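Local coordinates for galactose mutarotase related enzyme (Lactobacillus casei, PDB 3Q1N), which probably binds carbohydrate and may act as a sugar isomerase of the galactose mutarotase type, at residues A[13-21]-A[76-84]. Sequence-based numbering, arbitrary orientation.
Sequences GIAERGAEL and ARDYDFDVS. With NO3 (nitrate ion), chain B.
R17 leaves its backbone with CG anti to N (chi1 173°) and then folds back through bends at chi2 and chi3, which brings its guanidinium to D80. The salt bridge runs from R17 NE to D80 OD1 (2.9 Å), in the plane of the guanidinium but above that of the carboxylate, and a water joins R17 NH2 to D80 OD2. D78 O sits over one face of the same guanidinium.

Next to this charged pair, the type II turn E16–A19, which links strands 10-15 and 20-26 of a four-stranded antiparallel sheet through a G1 bulge, docks by its backbone: G18 N donates to Y79 O (2.9 Å) and F81 N to E16 O (2.9 Å). E16 O also accepts A19 N, from the opposite face of its plane. G18 CA, at a positive-phi position, lies close to A76 O (3.6 Å). On the buried side, A19 CB stands over the centre of the F81 ring, 3.7 Å from its centroid, a CH-pi contact; F93, L111 and V113 also pack against the F81 side chain. A leucine in place of F81 would probably leave the A19 methyl without its aromatic face. Peptide hydrogen bonds and the A19–F81 contact thus join the turn to the chain entering 82-84, edge strand of the large antiparallel sheet, with a water-shared ion pair at the exposed rim.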
loop_
_atom_site.group_PDB
_atom_site.type_symbol
_atom_site.label_atom_id
_atom_site.label_comp_id
_atom_site.label_asym_id
_atom_site.label_seq_id
_atom_site.Cartn_x
_atom_site.Cartn_y
_atom_site.Cartn_z
ATOM N N GLY A 13 -7.107 -14.159 5.969
ATOM C CA GLY A 13 -6.114 -14.519 6.975
ATOM C C GLY A 13 -5.164 -13.354 7.114
ATOM O O GLY A 13 -4.728 -12.776 6.095
ATOM N N ILE A 14 -4.936 -12.957 8.369
ATOM C CA ILE A 14 -4.117 -11.786 8.685
ATOM C C ILE A 14 -3.112 -12.174 9.753
ATOM O O ILE A 14 -3.477 -12.717 10.802
ATOM C CB ILE A 14 -4.927 -10.559 9.212
ATOM C CG1 ILE A 14 -6.100 -10.199 8.288
ATOM C CG2 ILE A 14 -4.014 -9.348 9.396
ATOM C CD1 ILE A 14 -7.445 -10.697 8.818
ATOM N N ALA A 15 -1.850 -11.882 9.492
ATOM C CA ALA A 15 -0.768 -12.181 10.436
ATOM C C ALA A 15 -0.666 -11.108 11.496
ATOM O O ALA A 15 -0.737 -9.898 11.195
ATOM C CB ALA A 15 0.551 -12.297 9.700
ATOM N N GLU A 16 -0.496 -11.540 12.744
ATOM C CA GLU A 16 -0.258 -10.609 13.824
ATOM C C GLU A 16 0.997 -9.817 13.546
ATOM O O GLU A 16 1.055 -8.621 13.810
ATOM C CB GLU A 16 -0.125 -11.378 15.144
ATOM C CG GLU A 16 -1.486 -11.948 15.591
ATOM C CD GLU A 16 -1.418 -12.956 16.741
ATOM O OE1 GLU A 16 -0.319 -13.374 17.133
ATOM O OE2 GLU A 16 -2.501 -13.363 17.231
ATOM N N ARG A 17 1.986 -10.454 12.934
ATOM C CA ARG A 17 3.193 -9.739 12.512
ATOM C C ARG A 17 2.870 -8.747 11.387
ATOM O O ARG A 17 2.414 -9.143 10.322
ATOM C CB ARG A 17 4.308 -10.721 12.090
ATOM C CG ARG A 17 5.541 -10.010 11.484
ATOM C CD ARG A 17 6.251 -9.108 12.481
ATOM N NE ARG A 17 6.715 -9.789 13.669
ATOM C CZ ARG A 17 7.926 -10.335 13.806
ATOM N NH1 ARG A 17 8.795 -10.271 12.804
ATOM N NH2 ARG A 17 8.268 -10.955 14.939
ATOM N N GLY A 18 3.017 -7.458 11.690
ATOM C CA GLY A 18 2.711 -6.376 10.749
ATOM C C GLY A 18 1.217 -6.232 10.392
ATOM O O GLY A 18 0.897 -5.507 9.470
ATOM N N ALA A 19 0.314 -6.871 11.144
ATOM C CA ALA A 19 -1.123 -6.885 10.784
ATOM C C ALA A 19 -1.285 -7.110 9.281
ATOM O O ALA A 19 -2.082 -6.443 8.585
ATOM C CB ALA A 19 -1.816 -5.559 11.202
ATOM N N GLU A 20 -0.534 -8.090 8.772
ATOM C CA GLU A 20 -0.365 -8.245 7.329
ATOM C C GLU A 20 -1.443 -9.148 6.759
ATOM O O GLU A 20 -1.516 -10.336 7.118
ATOM C CB GLU A 20 0.960 -8.872 6.965
ATOM C CG GLU A 20 1.124 -8.845 5.418
ATOM C CD GLU A 20 2.282 -9.652 4.878
ATOM O OE1 GLU A 20 2.927 -10.398 5.633
ATOM O OE2 GLU A 20 2.564 -9.491 3.649
ATOM N N LEU A 21 -2.286 -8.616 5.894
ATOM C CA LEU A 21 -3.209 -9.481 5.155
ATOM C C LEU A 21 -2.404 -10.467 4.315
ATOM O O LEU A 21 -1.529 -10.059 3.543
ATOM C CB LEU A 21 -4.045 -8.632 4.229
ATOM C CG LEU A 21 -5.066 -9.332 3.343
ATOM C CD1 LEU A 21 -6.212 -9.922 4.124
ATOM C CD2 LEU A 21 -5.611 -8.317 2.282
ATOM N N ALA A 76 6.593 -0.679 10.691
ATOM C CA ALA A 76 5.373 -1.286 11.281
ATOM C C ALA A 76 5.274 -2.773 10.860
ATOM O O ALA A 76 4.787 -3.608 11.602
ATOM C CB ALA A 76 4.113 -0.512 10.876
ATOM N N ARG A 77 5.693 -3.067 9.637
ATOM C CA ARG A 77 5.610 -4.389 9.065
ATOM C C ARG A 77 6.526 -5.340 9.818
ATOM O O ARG A 77 6.406 -6.563 9.685
ATOM C CB ARG A 77 5.979 -4.340 7.552
ATOM C CG ARG A 77 7.437 -3.962 7.258
ATOM C CD ARG A 77 7.800 -4.117 5.758
ATOM N NE ARG A 77 9.214 -4.405 5.628
ATOM C CZ ARG A 77 9.837 -4.905 4.558
ATOM N NH1 ARG A 77 9.198 -5.164 3.431
ATOM N NH2 ARG A 77 11.143 -5.130 4.623
ATOM N N ASP A 78 7.482 -4.799 10.586
ATOM C CA ASP A 78 8.483 -5.649 11.270
ATOM C C ASP A 78 8.143 -6.130 12.677
ATOM O O ASP A 78 8.881 -6.951 13.230
ATOM C CB ASP A 78 9.806 -4.879 11.360
ATOM C CG ASP A 78 10.402 -4.624 10.001
ATOM O OD1 ASP A 78 10.415 -5.581 9.184
ATOM O OD2 ASP A 78 10.859 -3.483 9.764
ATOM N N TYR A 79 7.065 -5.585 13.252
ATOM C CA TYR A 79 6.674 -5.901 14.622
ATOM C C TYR A 79 5.209 -6.350 14.719
ATOM O O TYR A 79 4.395 -6.128 13.817
ATOM C CB TYR A 79 6.933 -4.706 15.564
ATOM C CG TYR A 79 8.368 -4.249 15.522
ATOM C CD1 TYR A 79 9.356 -4.977 16.143
ATOM C CD2 TYR A 79 8.749 -3.123 14.770
ATOM C CE1 TYR A 79 10.670 -4.599 16.067
ATOM C CE2 TYR A 79 10.070 -2.745 14.661
ATOM C CZ TYR A 79 11.023 -3.454 15.309
ATOM O OH TYR A 79 12.354 -3.047 15.203
ATOM N N ASP A 80 4.903 -7.100 15.780
ATOM C CA ASP A 80 3.568 -7.632 15.971
ATOM C C ASP A 80 2.601 -6.507 16.320
ATOM O O ASP A 80 3.004 -5.424 16.776
ATOM C CB ASP A 80 3.535 -8.666 17.103
ATOM C CG ASP A 80 4.137 -10.013 16.718
ATOM O OD1 ASP A 80 4.495 -10.237 15.546
ATOM O OD2 ASP A 80 4.298 -10.857 17.633
ATOM N N PHE A 81 1.333 -6.771 16.031
ATOM C CA PHE A 81 0.211 -5.954 16.501
ATOM C C PHE A 81 -0.598 -6.796 17.472
ATOM O O PHE A 81 -0.719 -8.023 17.301
ATOM C CB PHE A 81 -0.717 -5.570 15.329
ATOM C CG PHE A 81 -0.210 -4.494 14.413
ATOM C CD1 PHE A 81 0.958 -4.663 13.641
ATOM C CD2 PHE A 81 -0.985 -3.346 14.193
ATOM C CE1 PHE A 81 1.368 -3.638 12.739
ATOM C CE2 PHE A 81 -0.602 -2.355 13.294
ATOM C CZ PHE A 81 0.561 -2.505 12.538
ATOM N N ASP A 82 -1.138 -6.166 18.508
ATOM C CA ASP A 82 -2.039 -6.832 19.444
ATOM C C ASP A 82 -3.429 -6.957 18.844
ATOM O O ASP A 82 -3.885 -6.068 18.142
ATOM C CB ASP A 82 -2.145 -6.023 20.735
ATOM C CG ASP A 82 -0.873 -6.039 21.546
ATOM O OD1 ASP A 82 -0.062 -6.968 21.403
ATOM O OD2 ASP A 82 -0.726 -5.104 22.337
ATOM N N VAL A 83 -4.129 -8.044 19.183
ATOM C CA VAL A 83 -5.479 -8.312 18.652
ATOM C C VAL A 83 -6.567 -7.893 19.681
ATOM O O VAL A 83 -6.437 -8.100 20.898
ATOM C CB VAL A 83 -5.618 -9.811 18.356
ATOM C CG1 VAL A 83 -7.100 -10.173 17.904
ATOM C CG2 VAL A 83 -4.596 -10.215 17.316
ATOM N N SER A 84 -7.600 -7.216 19.200
ATOM C CA SER A 84 -8.728 -6.853 20.025
ATOM C C SER A 84 -10.014 -6.845 19.192
ATOM O O SER A 84 -9.976 -6.939 17.939
ATOM C CB SER A 84 -8.528 -5.473 20.641
ATOM O OG SER A 84 -8.546 -4.445 19.658
HETATM N N NO3 B . 7.097 -4.225 1.335
HETATM O O1 NO3 B . 6.861 -3.970 2.675
HETATM O O2 NO3 B . 6.449 -3.544 0.342
HETATM O O3 NO3 B . 8.008 -5.166 0.972
HETATM O O HOH W 1 6.629 -12.120 17.268
#